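Local atomic coordinates of (R)-specific secondary-alkylsulfatase (PDB entry 4AXH), a protein that catalyses the enantioselective hydrolysis of secondary alkyl sulfates with strict inversion of configuration, using zinc ions and giving (S)-alcohols and sulfate. Residues N134-E139 with V350-H355; P122-V127 with F303-T308. All blocks are in the same frame, centred on the assembly; numbering follows the deposited sequence.

Interaction 1: N134-E139 with V350-H355; sequences NMTIIE and VLIQQH. With ZN (zinc ion), chain C.
At the margin of the dinuclear zinc site of this metallo-beta-lactamase fold, Asn134 and Thr136 hold Gln353 and Gln354, the two residues just ahead of the zinc ligand His355. Asn134 uses both backbone and side chain. Its N donates to Gln354 O (2.8 Å). With CG lying beside the backbone N (chi1 -54°), the amide reaches one residue further back, to Gln353, and ND2 donates to Gln353 O at 3.2 Å in a fairly straight bond; ND2 also serves Asn356 O, so an NH2 with two N-H bonds to give suits the position. Two residues along the strand, Thr136 crosses the Gln354 side chain at about a right angle, and Thr136 OG1 meets a lone pair of Gln354 OE1 in the carbonyl plane (2.7 Å). The Gln354 chain is bent at chi2 (-65°), which turns its amide toward strand 135-138. Thr136 also has an apolar branch: CG2 meets Ile352 CD1 tip to tip at 3.6 Å. The buried Gln354 amide is gripped at both ends, Asn307 giving OE1 a second donor while Asp148 and Ile147 O receive NE2. This network is consistent with a second shell that positions His355, whose NE2 binds zinc at 2.0 Å.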
loop_
_atom_site.group_PDB
_atom_site.type_symbol
_atom_site.label_atom_id
_atom_site.label_comp_id
_atom_site.label_asym_id
_atom_site.label_seq_id
_atom_site.Cartn_x
_atom_site.Cartn_y
_atom_site.Cartn_z
ATOM N N ASN A 134 18.056 11.537 -18.352
ATOM C CA ASN A 134 18.888 11.455 -19.545
ATOM C C ASN A 134 18.021 11.334 -20.787
ATOM O O ASN A 134 16.884 10.826 -20.724
ATOM C CB ASN A 134 19.820 10.206 -19.492
ATOM C CG ASN A 134 20.691 10.076 -18.266
ATOM O OD1 ASN A 134 20.994 11.045 -17.541
ATOM N ND2 ASN A 134 21.126 8.861 -18.023
ATOM N N MET A 135 18.602 11.759 -21.936
ATOM C CA MET A 135 17.991 11.660 -23.260
ATOM C C MET A 135 18.918 10.758 -24.095
ATOM O O MET A 135 20.111 11.042 -24.237
ATOM C CB MET A 135 17.875 13.072 -23.897
ATOM C CG MET A 135 17.154 13.115 -25.259
ATOM S SD MET A 135 17.425 14.673 -26.172
ATOM C CE MET A 135 16.369 15.823 -25.214
ATOM N N THR A 136 18.384 9.678 -24.617
ATOM C CA THR A 136 19.140 8.790 -25.497
ATOM C C THR A 136 18.852 9.221 -26.957
ATOM O O THR A 136 17.686 9.328 -27.348
ATOM C CB THR A 136 18.735 7.347 -25.249
ATOM O OG1 THR A 136 18.908 7.028 -23.854
ATOM C CG2 THR A 136 19.478 6.378 -26.160
ATOM N N ILE A 137 19.907 9.516 -27.729
ATOM C CA ILE A 137 19.768 9.914 -29.126
ATOM C C ILE A 137 20.308 8.844 -30.063
ATOM O O ILE A 137 21.516 8.663 -30.139
ATOM C CB ILE A 137 20.359 11.308 -29.448
ATOM C CG1 ILE A 137 19.786 12.378 -28.526
ATOM C CG2 ILE A 137 20.088 11.649 -30.919
ATOM C CD1 ILE A 137 20.729 13.481 -28.177
ATOM N N ILE A 138 19.413 8.151 -30.771
ATOM C CA ILE A 138 19.755 7.123 -31.763
ATOM C C ILE A 138 19.729 7.818 -33.118
ATOM O O ILE A 138 18.744 8.485 -33.457
ATOM C CB ILE A 138 18.785 5.903 -31.763
ATOM C CG1 ILE A 138 18.388 5.446 -30.361
ATOM C CG2 ILE A 138 19.332 4.748 -32.573
ATOM C CD1 ILE A 138 17.031 4.664 -30.323
ATOM N N GLU A 139 20.799 7.654 -33.905
ATOM C CA GLU A 139 20.866 8.243 -35.243
ATOM C C GLU A 139 19.853 7.682 -36.257
ATOM O O GLU A 139 18.694 8.122 -36.250
ATOM C CB GLU A 139 22.292 8.441 -35.734
ATOM C CG GLU A 139 22.818 9.723 -35.103
ATOM C CD GLU A 139 24.291 10.041 -35.075
ATOM O OE1 GLU A 139 25.082 9.384 -35.791
ATOM O OE2 GLU A 139 24.639 11.038 -34.409
ATOM N N VAL A 350 26.574 -3.278 -23.697
ATOM C CA VAL A 350 26.537 -2.101 -22.841
ATOM C C VAL A 350 25.127 -1.812 -22.470
ATOM O O VAL A 350 24.275 -1.750 -23.337
ATOM C CB VAL A 350 27.289 -0.866 -23.409
ATOM C CG1 VAL A 350 27.190 -0.789 -24.922
ATOM C CG2 VAL A 350 26.839 0.435 -22.735
ATOM N N LEU A 351 24.874 -1.683 -21.174
ATOM C CA LEU A 351 23.567 -1.344 -20.633
ATOM C C LEU A 351 23.497 0.184 -20.473
ATOM O O LEU A 351 24.425 0.783 -19.939
ATOM C CB LEU A 351 23.359 -2.045 -19.285
ATOM C CG LEU A 351 22.067 -1.757 -18.543
ATOM C CD1 LEU A 351 21.574 -2.979 -17.877
ATOM C CD2 LEU A 351 22.272 -0.713 -17.476
ATOM N N ILE A 352 22.410 0.806 -20.951
ATOM C CA ILE A 352 22.197 2.254 -20.768
ATOM C C ILE A 352 20.922 2.531 -19.953
ATOM O O ILE A 352 20.059 1.666 -19.824
ATOM C CB ILE A 352 22.335 3.129 -22.041
ATOM C CG1 ILE A 352 21.224 2.833 -23.056
ATOM C CG2 ILE A 352 23.769 3.015 -22.646
ATOM C CD1 ILE A 352 20.996 3.895 -24.040
ATOM N N GLN A 353 20.838 3.704 -19.351
ATOM C CA GLN A 353 19.687 4.046 -18.515
ATOM C C GLN A 353 19.213 5.472 -18.745
ATOM O O GLN A 353 19.875 6.231 -19.459
ATOM C CB GLN A 353 20.053 3.859 -17.039
ATOM C CG GLN A 353 20.279 2.433 -16.619
ATOM C CD GLN A 353 21.445 2.352 -15.720
ATOM O OE1 GLN A 353 22.374 3.149 -15.794
ATOM N NE2 GLN A 353 21.414 1.367 -14.865
ATOM N N GLN A 354 18.085 5.834 -18.121
ATOM C CA GLN A 354 17.527 7.173 -18.253
ATOM C C GLN A 354 17.852 8.061 -17.029
ATOM O O GLN A 354 17.383 9.193 -16.897
ATOM C CB GLN A 354 16.041 7.117 -18.643
ATOM C CG GLN A 354 15.789 6.338 -19.950
ATOM C CD GLN A 354 16.428 7.030 -21.143
ATOM O OE1 GLN A 354 17.538 6.720 -21.579
ATOM N NE2 GLN A 354 15.738 7.995 -21.695
ATOM N N HIS A 355 18.704 7.536 -16.168
ATOM C CA HIS A 355 19.315 8.219 -15.053
ATOM C C HIS A 355 20.663 7.593 -14.974
ATOM O O HIS A 355 20.761 6.372 -15.111
ATOM C CB HIS A 355 18.568 7.992 -13.737
ATOM C CG HIS A 355 17.292 8.742 -13.646
ATOM N ND1 HIS A 355 17.277 10.108 -13.574
ATOM C CD2 HIS A 355 16.026 8.282 -13.645
ATOM C CE1 HIS A 355 16.004 10.441 -13.521
ATOM N NE2 HIS A 355 15.215 9.369 -13.558
HETATM ZN ZN ZN C . 13.334 9.121 -14.117
HETATM O O HOH W 1 11.518 9.028 -13.048
#

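Interaction 2: P122-V127 with F303-T308; sequences PKLYQV and FKVLNT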
loop_
_atom_site.group_PDB
_atom_site.type_symbol
_atom_site.label_atom_id
_atom_site.label_comp_id
_atom_site.label_asym_id
_atom_site.label_seq_id
_atom_site.Cartn_x
_atom_site.Cartn_y
_atom_site.Cartn_z
ATOM N N PRO A 122 28.973 4.259 -32.132
ATOM C CA PRO A 122 28.696 5.180 -33.256
ATOM C C PRO A 122 27.207 5.104 -33.599
ATOM O O PRO A 122 26.643 3.998 -33.498
ATOM C CB PRO A 122 29.591 4.652 -34.381
ATOM C CG PRO A 122 30.636 3.808 -33.680
ATOM C CD PRO A 122 29.935 3.202 -32.525
ATOM N N LYS A 123 26.551 6.299 -33.888
ATOM C CA LYS A 123 25.106 6.460 -34.169
ATOM C C LYS A 123 24.251 6.392 -32.864
ATOM O O LYS A 123 23.021 6.374 -32.949
ATOM C CB LYS A 123 24.574 5.398 -35.174
ATOM C CG LYS A 123 24.993 5.541 -36.630
ATOM C CD LYS A 123 24.322 4.423 -37.478
ATOM C CE LYS A 123 24.360 4.695 -38.971
ATOM N NZ LYS A 123 23.337 3.925 -39.731
ATOM N N LEU A 124 24.892 6.338 -31.674
ATOM C CA LEU A 124 24.215 6.202 -30.376
ATOM C C LEU A 124 24.857 7.072 -29.300
ATOM O O LEU A 124 25.970 6.795 -28.841
ATOM C CB LEU A 124 24.187 4.733 -29.952
ATOM C CG LEU A 124 23.243 4.366 -28.831
ATOM C CD1 LEU A 124 21.807 4.385 -29.317
ATOM C CD2 LEU A 124 23.576 2.991 -28.255
ATOM N N TYR A 125 24.152 8.143 -28.927
ATOM C CA TYR A 125 24.614 9.137 -27.977
ATOM C C TYR A 125 23.651 9.321 -26.804
ATOM O O TYR A 125 22.523 8.814 -26.808
ATOM C CB TYR A 125 24.892 10.478 -28.681
ATOM C CG TYR A 125 25.835 10.341 -29.854
ATOM C CD1 TYR A 125 25.380 9.890 -31.091
ATOM C CD2 TYR A 125 27.185 10.639 -29.727
ATOM C CE1 TYR A 125 26.257 9.693 -32.154
ATOM C CE2 TYR A 125 28.058 10.505 -30.808
ATOM C CZ TYR A 125 27.592 10.018 -32.014
ATOM O OH TYR A 125 28.449 9.846 -33.077
ATOM N N GLN A 126 24.117 10.039 -25.778
ATOM C CA GLN A 126 23.341 10.282 -24.594
ATOM C C GLN A 126 23.688 11.643 -24.041
ATOM O O GLN A 126 24.862 12.036 -24.046
ATOM C CB GLN A 126 23.650 9.181 -23.579
ATOM C CG GLN A 126 22.489 8.799 -22.686
ATOM C CD GLN A 126 22.640 7.401 -22.125
ATOM O OE1 GLN A 126 21.530 6.697 -22.036
ATOM N NE2 GLN A 126 23.720 6.975 -21.689
ATOM N N VAL A 127 22.662 12.380 -23.596
ATOM C CA VAL A 127 22.831 13.661 -22.932
ATOM C C VAL A 127 22.445 13.391 -21.502
ATOM O O VAL A 127 21.310 12.966 -21.207
ATOM C CB VAL A 127 22.038 14.848 -23.542
ATOM C CG1 VAL A 127 22.345 16.146 -22.787
ATOM C CG2 VAL A 127 22.345 15.018 -25.031
ATOM N N PHE A 303 22.409 -2.721 -32.104
ATOM C CA PHE A 303 23.501 -2.151 -31.325
ATOM C C PHE A 303 24.005 -3.061 -30.203
ATOM O O PHE A 303 25.096 -2.807 -29.674
ATOM C CB PHE A 303 23.042 -0.817 -30.725
ATOM C CG PHE A 303 22.807 0.293 -31.717
ATOM C CD1 PHE A 303 21.592 0.407 -32.381
ATOM C CD2 PHE A 303 23.768 1.271 -31.928
ATOM C CE1 PHE A 303 21.378 1.427 -33.297
ATOM C CE2 PHE A 303 23.546 2.307 -32.833
ATOM C CZ PHE A 303 22.355 2.372 -33.518
ATOM N N LYS A 304 23.226 -4.111 -29.846
ATOM C CA LYS A 304 23.563 -5.030 -28.746
ATOM C C LYS A 304 23.661 -4.242 -27.410
ATOM O O LYS A 304 24.542 -4.518 -26.572
ATOM C CB LYS A 304 24.850 -5.854 -29.031
ATOM C CG LYS A 304 24.624 -7.154 -29.785
ATOM C CD LYS A 304 25.849 -8.063 -29.681
ATOM C CE LYS A 304 25.503 -9.413 -29.098
ATOM N NZ LYS A 304 26.559 -9.907 -28.166
ATOM N N VAL A 305 22.769 -3.214 -27.246
ATOM C CA VAL A 305 22.665 -2.336 -26.075
ATOM C C VAL A 305 21.282 -2.500 -25.462
ATOM O O VAL A 305 20.300 -2.681 -26.201
ATOM C CB VAL A 305 23.063 -0.834 -26.272
ATOM C CG1 VAL A 305 24.246 -0.643 -27.205
ATOM C CG2 VAL A 305 21.906 0.013 -26.725
ATOM N N LEU A 306 21.200 -2.465 -24.120
ATOM C CA LEU A 306 19.925 -2.576 -23.412
ATOM C C LEU A 306 19.654 -1.316 -22.609
ATOM O O LEU A 306 20.534 -0.833 -21.889
ATOM C CB LEU A 306 19.842 -3.847 -22.545
ATOM C CG LEU A 306 18.608 -4.026 -21.642
ATOM C CD1 LEU A 306 17.372 -4.355 -22.443
ATOM C CD2 LEU A 306 18.841 -5.062 -20.611
ATOM N N ASN A 307 18.446 -0.759 -22.771
ATOM C CA ASN A 307 18.030 0.418 -22.029
ATOM C C ASN A 307 16.905 0.013 -21.065
ATOM O O ASN A 307 15.835 -0.409 -21.496
ATOM C CB ASN A 307 17.671 1.595 -22.930
ATOM C CG ASN A 307 17.440 2.865 -22.155
ATOM O OD1 ASN A 307 17.000 2.844 -21.007
ATOM N ND2 ASN A 307 17.721 4.011 -22.760
ATOM N N THR A 308 17.178 0.137 -19.762
ATOM C CA THR A 308 16.296 -0.276 -18.666
ATOM C C THR A 308 15.489 0.842 -18.039
ATOM O O THR A 308 15.034 0.679 -16.897
ATOM C CB THR A 308 17.116 -0.969 -17.590
ATOM O OG1 THR A 308 17.992 -0.007 -16.997
ATOM C CG2 THR A 308 17.910 -2.133 -18.132
#
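A backbone carbonyl oxygen at an aromatic edge sets this contact apart: Pro122 O lies 3.6 Å from Phe303 CE2, near the plane of the ring, where the partly positive rim of hydrogens should favour an oxygen. Lys123 CB comes to the same edge, 4.0 Å from CE2, and the rest of the lysine runs on extended and away, so its methylene base packs while its charged end leaves the apolar surface. Leu124 is central to the contact. Its CB touches Phe303 CE2 at 3.8 Å and its CD1 sits over one face of the ring. Since CG is anti to the backbone N (chi1 -165°), the other branch is carried on to Val305, and CD2 meets Val305 CG2 tip to tip at 3.7 Å. Branched leucine can thus serve two partners at once, a flat ring and a compact valine. Lys304, between Phe303 and Val305 in sequence, has a positive phi (60°) and, with Val305, faces Leu300 in a G1 beta bulge. Ile138 also packs against Leu124 and Phe303. Apolar side chains meeting between two sheets, here near the edge of the interface, are typical of the alpha-beta-beta-alpha sandwich of the metallo-beta-lactamase superfamily.

Interactions 1 and 2 are neighbouring parts of one interface between two sheets, their centres about 5 Å apart. In one sheet, strands 124-128 and 135-138 pair antiparallel, Glu139 N lying 2.7 Å from Lys123 O; in the other, strands 305-307 and 350-352 run parallel, with Ile352 N at 2.7 Å from Leu306 O. Each contact therefore takes one strand from each sheet. Asn307 of segment 303-308 joins them, its side chain touching Thr136 and Ile352 of interaction 1. Their character changes along the interface: interaction 2 is apolar and away from the metals, whereas interaction 1 is mainly polar and ends at His355, which shares its zinc with Asp183, His184 and Asp310.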